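Local coordinates for R.Pab1 family restriction endonuclease (Campylobacter coli, PDB 7CFA), which probably acts as a restriction DNA glycosylase of the R.PabI family, excising a base from its recognition sequence in DNA and so leading to strand cleavage, at residues Pro175-Lys180 against Asn187-Ser192; Tyr10-Thr15 against Val49-Gly54; Asp81-Phe86 against Asn90-Glu95. The protein carries 2 engineered substitutions. All blocks are in the same frame, centred on the assembly; numbering follows the deposited sequence.

Interaction 1: Pro175-Lys180 against Asn187-Ser192; sequences PVHLLK and NFLNRS. Engineered in segment 187-192: S192 (natural residue Cys).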
# COMPACT_ATOMS: atom_id res chain seq x y z
N PRO A 175 -20.19 -9.13 6.55
CA PRO A 175 -21.02 -7.94 6.71
C PRO A 175 -21.10 -7.47 8.15
O PRO A 175 -21.03 -8.26 9.10
CB PRO A 175 -22.40 -8.40 6.21
CG PRO A 175 -22.12 -9.58 5.34
CD PRO A 175 -20.94 -10.26 5.96
N VAL A 176 -21.24 -6.15 8.31
CA VAL A 176 -21.34 -5.55 9.64
C VAL A 176 -22.64 -5.96 10.33
O VAL A 176 -22.68 -6.11 11.55
CB VAL A 176 -21.21 -4.02 9.54
CG1 VAL A 176 -21.32 -3.38 10.92
CG2 VAL A 176 -19.90 -3.64 8.88
N HIS A 177 -23.71 -6.16 9.56
CA HIS A 177 -24.99 -6.51 10.17
C HIS A 177 -25.00 -7.91 10.78
O HIS A 177 -25.97 -8.27 11.45
CB HIS A 177 -26.13 -6.36 9.16
CG HIS A 177 -26.01 -7.27 7.97
ND1 HIS A 177 -26.35 -8.60 8.02
CD2 HIS A 177 -25.61 -7.02 6.70
CE1 HIS A 177 -26.15 -9.14 6.83
NE2 HIS A 177 -25.70 -8.21 6.01
N LEU A 178 -23.94 -8.70 10.57
CA LEU A 178 -23.83 -9.98 11.25
C LEU A 178 -23.39 -9.83 12.70
O LEU A 178 -23.54 -10.77 13.48
CB LEU A 178 -22.83 -10.89 10.53
CG LEU A 178 -23.20 -11.42 9.14
CD1 LEU A 178 -22.12 -12.37 8.66
CD2 LEU A 178 -24.55 -12.11 9.17
N LEU A 179 -22.85 -8.67 13.07
CA LEU A 179 -22.32 -8.48 14.41
C LEU A 179 -23.44 -8.18 15.40
O LEU A 179 -24.46 -7.58 15.07
CB LEU A 179 -21.31 -7.33 14.42
CG LEU A 179 -20.06 -7.49 13.56
CD1 LEU A 179 -19.29 -6.19 13.50
CD2 LEU A 179 -19.18 -8.61 14.10
N LYS A 180 -23.23 -8.62 16.64
CA LYS A 180 -24.12 -8.29 17.75
C LYS A 180 -23.53 -7.14 18.54
O LYS A 180 -22.31 -6.98 18.63
CB LYS A 180 -24.34 -9.50 18.66
CG LYS A 180 -24.93 -10.72 17.96
CD LYS A 180 -25.15 -11.86 18.93
CE LYS A 180 -23.83 -12.36 19.51
NZ LYS A 180 -24.03 -13.52 20.43
N ASN A 187 -28.50 -5.27 15.58
CA ASN A 187 -29.22 -4.06 15.21
C ASN A 187 -28.34 -3.05 14.49
O ASN A 187 -28.66 -1.85 14.49
CB ASN A 187 -29.86 -3.43 16.44
CG ASN A 187 -28.83 -2.96 17.45
OD1 ASN A 187 -27.68 -3.40 17.43
ND2 ASN A 187 -29.23 -2.05 18.33
N PHE A 188 -27.23 -3.49 13.89
CA PHE A 188 -26.35 -2.55 13.21
C PHE A 188 -26.95 -2.08 11.88
O PHE A 188 -26.64 -0.98 11.42
CB PHE A 188 -24.98 -3.17 12.98
CG PHE A 188 -24.11 -3.17 14.20
CD1 PHE A 188 -24.01 -4.30 15.00
CD2 PHE A 188 -23.39 -2.04 14.56
CE1 PHE A 188 -23.21 -4.30 16.12
CE2 PHE A 188 -22.59 -2.03 15.69
CZ PHE A 188 -22.50 -3.17 16.47
N LEU A 189 -27.80 -2.90 11.27
CA LEU A 189 -28.38 -2.55 9.98
C LEU A 189 -29.29 -1.33 10.13
O LEU A 189 -30.10 -1.26 11.06
CB LEU A 189 -29.16 -3.73 9.42
CG LEU A 189 -29.54 -3.66 7.93
CD1 LEU A 189 -28.29 -3.51 7.08
CD2 LEU A 189 -30.32 -4.90 7.53
N ASN A 190 -29.14 -0.37 9.22
CA ASN A 190 -29.90 0.88 9.24
C ASN A 190 -29.65 1.65 10.54
O ASN A 190 -30.57 2.17 11.17
CB ASN A 190 -31.39 0.63 9.03
CG ASN A 190 -31.69 -0.04 7.71
OD1 ASN A 190 -30.99 0.18 6.72
ND2 ASN A 190 -32.72 -0.88 7.69
N ARG A 191 -28.38 1.72 10.93
CA ARG A 191 -27.99 2.42 12.15
C ARG A 191 -26.52 2.80 12.07
O ARG A 191 -25.71 2.04 11.53
CB ARG A 191 -28.25 1.56 13.39
CG ARG A 191 -27.86 2.23 14.70
CD ARG A 191 -28.22 1.38 15.91
NE ARG A 191 -27.44 0.15 15.99
CZ ARG A 191 -26.25 0.05 16.57
NH1 ARG A 191 -25.68 1.11 17.13
NH2 ARG A 191 -25.62 -1.11 16.60
N SER A 192 -26.19 3.98 12.60
CA SER A 192 -24.81 4.42 12.64
C SER A 192 -24.09 3.79 13.83
O SER A 192 -24.69 3.46 14.85
CB SER A 192 -24.74 5.95 12.73
OG SER A 192 -25.34 6.42 13.92
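F188 drives its ring against the backbone of L179 and K180, meeting them at its edge. With CG anti to the carbonyl carbon, beside the backbone N (chi1 -78°), CD1 of F188 lies 3.3 Å from the carbonyl oxygen of L179, close to the ring plane, so its slightly positive rim faces an electron-rich oxygen. CE1 of F188 touches CB of L179 and lies 3.7 Å from the carbonyl carbon of K180. CB of F188 packs against CG1 of V176 at 4.2 Å. A phenylalanine suits this place because one flat group can serve both a peptide edge and aliphatic neighbours. L189 adds a smaller contact, its CB 4.0 Å from CB of H177.

The two segments are the arms of a loop that leaves strand 166-175, in the R.PabI-family part of the chain, through a short 3-10 turn at 176-178. It returns by a type II beta turn from F188 to R191, with N190 left-handed, and then enters the short strand 191-192.

R191 clasps this returning arm from within. NE of R191 donates to the carbonyl oxygen of N187 over 2.8 Å; the bond is nearly straight, at 165°, though the donor stands above the carbonyl plane. This brings NH2 over one face of the F188 ring, 3.1 Å above its plane and offset toward the rim, while a salt bridge to E197 holds that nitrogen. On the other arm K180 turns away, its ammonium paired with D9 and E202, and on the sheet side of the loop V176 and L179 rest on V49 of strand 47-51.

Interaction 2: Tyr10-Thr15 against Val49-Gly54; sequences YELPLT and VEWQIG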
# COMPACT_ATOMS: atom_id res chain seq x y z
N TYR A 10 -16.71 -12.90 19.71
CA TYR A 10 -15.41 -12.25 19.51
C TYR A 10 -15.59 -10.74 19.39
O TYR A 10 -16.24 -10.25 18.46
CB TYR A 10 -14.73 -12.81 18.27
CG TYR A 10 -13.23 -12.69 18.31
CD1 TYR A 10 -12.59 -11.49 18.02
CD2 TYR A 10 -12.44 -13.78 18.65
CE1 TYR A 10 -11.22 -11.38 18.06
CE2 TYR A 10 -11.06 -13.68 18.70
CZ TYR A 10 -10.46 -12.48 18.40
OH TYR A 10 -9.09 -12.38 18.45
N GLU A 11 -14.99 -10.01 20.33
CA GLU A 11 -15.11 -8.55 20.36
C GLU A 11 -14.22 -7.93 19.29
O GLU A 11 -13.02 -8.22 19.21
CB GLU A 11 -14.73 -8.02 21.74
CG GLU A 11 -14.66 -6.51 21.83
CD GLU A 11 -14.44 -6.03 23.25
OE1 GLU A 11 -15.28 -6.33 24.12
OE2 GLU A 11 -13.41 -5.36 23.50
N LEU A 12 -14.81 -7.05 18.47
CA LEU A 12 -14.10 -6.40 17.38
C LEU A 12 -14.28 -4.89 17.51
O LEU A 12 -15.42 -4.40 17.46
CB LEU A 12 -14.62 -6.89 16.02
CG LEU A 12 -14.42 -8.37 15.74
CD1 LEU A 12 -15.13 -8.75 14.45
CD2 LEU A 12 -12.94 -8.71 15.66
N PRO A 13 -13.20 -4.12 17.66
CA PRO A 13 -13.33 -2.66 17.70
C PRO A 13 -13.74 -2.13 16.34
O PRO A 13 -13.05 -2.33 15.34
CB PRO A 13 -11.92 -2.19 18.09
CG PRO A 13 -11.25 -3.40 18.67
CD PRO A 13 -11.82 -4.56 17.92
N LEU A 14 -14.89 -1.45 16.30
CA LEU A 14 -15.43 -0.95 15.04
C LEU A 14 -14.88 0.43 14.69
O LEU A 14 -14.23 0.61 13.66
CB LEU A 14 -16.96 -0.93 15.10
CG LEU A 14 -17.62 -2.30 15.28
CD1 LEU A 14 -19.13 -2.16 15.30
CD2 LEU A 14 -17.18 -3.25 14.18
N THR A 15 -15.14 1.42 15.55
CA THR A 15 -14.67 2.79 15.33
C THR A 15 -13.19 2.85 15.67
O THR A 15 -12.77 3.31 16.74
CB THR A 15 -15.48 3.79 16.15
OG1 THR A 15 -15.38 3.45 17.54
CG2 THR A 15 -16.94 3.76 15.73
N VAL A 49 -16.91 -5.78 7.42
CA VAL A 49 -15.77 -5.70 8.33
C VAL A 49 -14.57 -6.31 7.62
O VAL A 49 -14.66 -7.40 7.06
CB VAL A 49 -16.06 -6.43 9.65
CG1 VAL A 49 -14.83 -6.43 10.54
CG2 VAL A 49 -17.25 -5.80 10.36
N GLU A 50 -13.45 -5.60 7.63
CA GLU A 50 -12.19 -6.11 7.10
C GLU A 50 -11.25 -6.38 8.27
O GLU A 50 -10.88 -5.46 9.00
CB GLU A 50 -11.55 -5.12 6.12
CG GLU A 50 -10.48 -5.75 5.25
CD GLU A 50 -9.80 -4.75 4.35
OE1 GLU A 50 -9.09 -3.86 4.87
OE2 GLU A 50 -9.98 -4.84 3.11
N TRP A 51 -10.87 -7.65 8.44
CA TRP A 51 -10.11 -8.10 9.60
C TRP A 51 -8.83 -8.77 9.10
O TRP A 51 -8.87 -9.90 8.60
CB TRP A 51 -10.94 -9.05 10.45
CG TRP A 51 -10.30 -9.54 11.72
CD1 TRP A 51 -9.08 -9.17 12.23
CD2 TRP A 51 -10.84 -10.50 12.63
NE1 TRP A 51 -8.84 -9.84 13.40
CE2 TRP A 51 -9.90 -10.67 13.68
CE3 TRP A 51 -12.02 -11.24 12.67
CZ2 TRP A 51 -10.12 -11.54 14.74
CZ3 TRP A 51 -12.23 -12.10 13.73
CH2 TRP A 51 -11.28 -12.25 14.75
N GLN A 52 -7.69 -8.08 9.25
CA GLN A 52 -6.39 -8.67 8.94
C GLN A 52 -6.00 -9.59 10.09
O GLN A 52 -5.25 -9.23 11.00
CB GLN A 52 -5.34 -7.58 8.70
CG GLN A 52 -4.00 -8.13 8.22
CD GLN A 52 -2.97 -7.04 7.98
OE1 GLN A 52 -3.21 -5.87 8.27
NE2 GLN A 52 -1.83 -7.43 7.43
N ILE A 53 -6.53 -10.80 10.04
CA ILE A 53 -6.45 -11.73 11.16
C ILE A 53 -5.14 -12.50 11.11
O ILE A 53 -4.63 -12.83 10.03
CB ILE A 53 -7.67 -12.67 11.15
CG1 ILE A 53 -7.69 -13.56 12.39
CG2 ILE A 53 -7.68 -13.52 9.88
CD1 ILE A 53 -8.92 -14.44 12.48
N GLY A 54 -4.58 -12.79 12.28
CA GLY A 54 -3.41 -13.62 12.41
C GLY A 54 -3.72 -14.95 13.06
O GLY A 54 -4.84 -15.24 13.48
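W51 presents one side of its six-membered ring to L12 and Y10 of strand 8-13, and the tight part of the contact is there. The methyl carbon CD2 of L12 stands over the ring face, 3.8 Å from the centroid and only 4° off the normal, a well-centred CH-pi contact. Y10 meets the far corner of the same ring: its CE1 comes within 3.4 Å of CH2 of W51, which sits over one face of the tyrosine ring. The two aromatic planes are inclined at 45°, with centroids 4.9 Å apart. The indole is sent out to both partners by its first torsion, which sets CG anti to the backbone N (chi1 -177°). Its opposite face is backed by CB of I53, 3.8 Å above the plane, so the broad apolar surface of tryptophan is used on both sides, while NE1 is hydrogen-bonded to E78.

Along the rest of the pair the packing is looser. V49 and L14 only approach the facing segment, and E11 points its carboxylate outward to a salt bridge with K198, as suits an exposed charged residue.

The contact thus joins two sheets: strand 8-13 pairs with 198-203, whereas strand 47-51 lies between 21-27 and 166-175 in the large antiparallel sheet. I21 and F174 press on L12, F172 touches W51, and I82 of helix 79-88 abuts Y10.

Interaction 3: Asp81-Phe86 against Asn90-Glu95; sequences DIIFQF and NIILKE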
# COMPACT_ATOMS: atom_id res chain seq x y z
N ASP A 81 -6.16 -19.47 18.38
CA ASP A 81 -6.80 -19.53 19.69
C ASP A 81 -8.27 -19.89 19.58
O ASP A 81 -8.81 -20.57 20.46
CB ASP A 81 -6.62 -18.20 20.42
CG ASP A 81 -7.23 -18.22 21.80
OD1 ASP A 81 -6.84 -19.09 22.61
OD2 ASP A 81 -8.09 -17.36 22.10
N ILE A 82 -8.94 -19.43 18.52
CA ILE A 82 -10.33 -19.82 18.30
C ILE A 82 -10.43 -21.31 18.05
O ILE A 82 -11.27 -22.01 18.63
CB ILE A 82 -10.94 -19.01 17.13
CG1 ILE A 82 -11.08 -17.54 17.52
CG2 ILE A 82 -12.28 -19.59 16.72
CD1 ILE A 82 -11.27 -16.61 16.34
N ILE A 83 -9.56 -21.84 17.19
CA ILE A 83 -9.57 -23.26 16.88
C ILE A 83 -9.19 -24.08 18.11
O ILE A 83 -9.74 -25.17 18.33
CB ILE A 83 -8.64 -23.55 15.69
CG1 ILE A 83 -9.18 -22.86 14.43
CG2 ILE A 83 -8.48 -25.05 15.46
CD1 ILE A 83 -8.32 -23.04 13.21
N PHE A 84 -8.28 -23.57 18.94
CA PHE A 84 -7.89 -24.29 20.15
C PHE A 84 -9.06 -24.44 21.11
O PHE A 84 -9.27 -25.52 21.67
CB PHE A 84 -6.72 -23.57 20.83
CG PHE A 84 -6.34 -24.15 22.16
CD1 PHE A 84 -5.50 -25.25 22.24
CD2 PHE A 84 -6.82 -23.60 23.34
CE1 PHE A 84 -5.15 -25.79 23.46
CE2 PHE A 84 -6.48 -24.13 24.56
CZ PHE A 84 -5.64 -25.23 24.63
N GLN A 85 -9.82 -23.36 21.32
CA GLN A 85 -10.92 -23.41 22.28
C GLN A 85 -12.03 -24.33 21.81
O GLN A 85 -12.63 -25.06 22.61
CB GLN A 85 -11.45 -22.01 22.55
CG GLN A 85 -10.46 -21.08 23.23
CD GLN A 85 -11.08 -19.75 23.62
OE1 GLN A 85 -12.18 -19.69 24.17
NE2 GLN A 85 -10.37 -18.66 23.33
N PHE A 86 -12.34 -24.32 20.51
CA PHE A 86 -13.38 -25.20 19.99
C PHE A 86 -12.93 -26.65 19.95
O PHE A 86 -13.76 -27.56 20.04
CB PHE A 86 -13.84 -24.73 18.62
CG PHE A 86 -14.87 -23.64 18.68
CD1 PHE A 86 -16.22 -23.94 18.63
CD2 PHE A 86 -14.48 -22.31 18.80
CE1 PHE A 86 -17.17 -22.94 18.70
CE2 PHE A 86 -15.42 -21.31 18.86
CZ PHE A 86 -16.77 -21.62 18.81
N ASN A 90 -14.45 -29.86 22.50
CA ASN A 90 -14.90 -31.07 21.79
C ASN A 90 -15.90 -30.77 20.68
O ASN A 90 -16.79 -31.57 20.40
CB ASN A 90 -15.50 -32.09 22.76
CG ASN A 90 -14.45 -32.85 23.54
OD1 ASN A 90 -13.46 -33.32 22.99
ND2 ASN A 90 -14.67 -32.97 24.85
N ILE A 91 -15.77 -29.62 20.02
CA ILE A 91 -16.60 -29.32 18.86
C ILE A 91 -15.88 -29.66 17.56
O ILE A 91 -16.49 -30.21 16.64
CB ILE A 91 -17.04 -27.84 18.88
CG1 ILE A 91 -17.98 -27.59 20.07
CG2 ILE A 91 -17.73 -27.45 17.58
CD1 ILE A 91 -18.63 -26.22 20.06
N ILE A 92 -14.59 -29.36 17.48
CA ILE A 92 -13.78 -29.70 16.32
C ILE A 92 -13.29 -31.13 16.45
O ILE A 92 -12.67 -31.49 17.46
CB ILE A 92 -12.61 -28.71 16.18
CG1 ILE A 92 -13.12 -27.30 15.90
CG2 ILE A 92 -11.64 -29.18 15.10
CD1 ILE A 92 -12.01 -26.28 15.72
N LEU A 93 -13.56 -31.94 15.44
CA LEU A 93 -13.11 -33.33 15.44
C LEU A 93 -11.60 -33.41 15.22
O LEU A 93 -11.01 -32.58 14.52
CB LEU A 93 -13.83 -34.13 14.36
CG LEU A 93 -15.35 -34.13 14.38
CD1 LEU A 93 -15.91 -34.84 13.15
CD2 LEU A 93 -15.86 -34.78 15.65
N LYS A 94 -10.98 -34.42 15.82
CA LYS A 94 -9.55 -34.65 15.58
C LYS A 94 -9.28 -34.98 14.12
O LYS A 94 -8.23 -34.60 13.59
CB LYS A 94 -9.04 -35.77 16.49
CG LYS A 94 -9.13 -35.47 17.98
CD LYS A 94 -8.71 -36.67 18.81
CE LYS A 94 -8.86 -36.38 20.30
NZ LYS A 94 -8.55 -37.57 21.14
N GLU A 95 -10.22 -35.67 13.47
CA GLU A 95 -10.06 -36.01 12.06
C GLU A 95 -10.02 -34.76 11.18
O GLU A 95 -9.40 -34.77 10.11
CB GLU A 95 -11.20 -36.93 11.60
CG GLU A 95 -11.23 -38.29 12.28
CD GLU A 95 -11.79 -38.26 13.69
OE1 GLU A 95 -12.21 -37.17 14.15
OE2 GLU A 95 -11.80 -39.32 14.35
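F86 and I91 come together because each sets its gamma carbon beside its own backbone N, anti to the carbonyl carbon: CG of F86 at chi1 -83° and CG1 of I91 at chi1 -66°. The two side chains then run side by side in the same direction, with CD1 of I91 3.6 Å from CD1 of F86, while CB of I91 lies at the edge of the phenyl ring. I92, extended through CG1 to CD1, instead reaches across the helix surface. Its CD1 packs at 3.7 Å against CG2 of I83, one turn before F86, and its CG1 rests on CB of F86. Branched isoleucines fit here, since both branches of I91 lie against the F86 ring, while the extended CG1-CD1 arm of I92 reaches I83.

The backbone explains why these side chains are in range. Helix 79-88 ends in a Schellman motif, with N90 as its C-prime residue at positive phi, a conformation that asparagine tolerates better than most residues with a side chain. The carbonyl oxygen of F86 accepts two bonds there: I91 N approaches nearly along the C=O axis at 2.9 Å, and I92 N comes from above the carbonyl plane at 3.2 Å. Two donors thus satisfy a carbonyl at the last turn, and the chain turns off the helix toward L93, the N-cap of helix 94-106.

Farther back on the helix, Q85 NE2 bonds D81 OD2 at 2.9 Å, one turn apart on the more open side. The buried side is closed by I208 of helix 208-219, which touches F86 and I92, and by F6, whose ring meets that of F86 edge-to-face.

How the interactions relate
Interaction 2 lies nearest the middle of the chain and is wholly apolar between its segments, as befits a place where two sheets meet. Interactions 1 and 3 are farther from the centre, interaction 3 still buried and interaction 1 only partly so, and each folds a short stretch back on a near neighbour in sequence. They differ in chemistry: interaction 1 is held across by packing alone, whereas interaction 3 adds two backbone bonds to a helix end. Interaction 2 connects to both. L14 packs on F188 (CD1 to CE2, 3.5 Å) and V49 on V176, while Y10 touches I82. Interactions 1 and 3 themselves stay apart, their nearest atoms about 11 Å from each other.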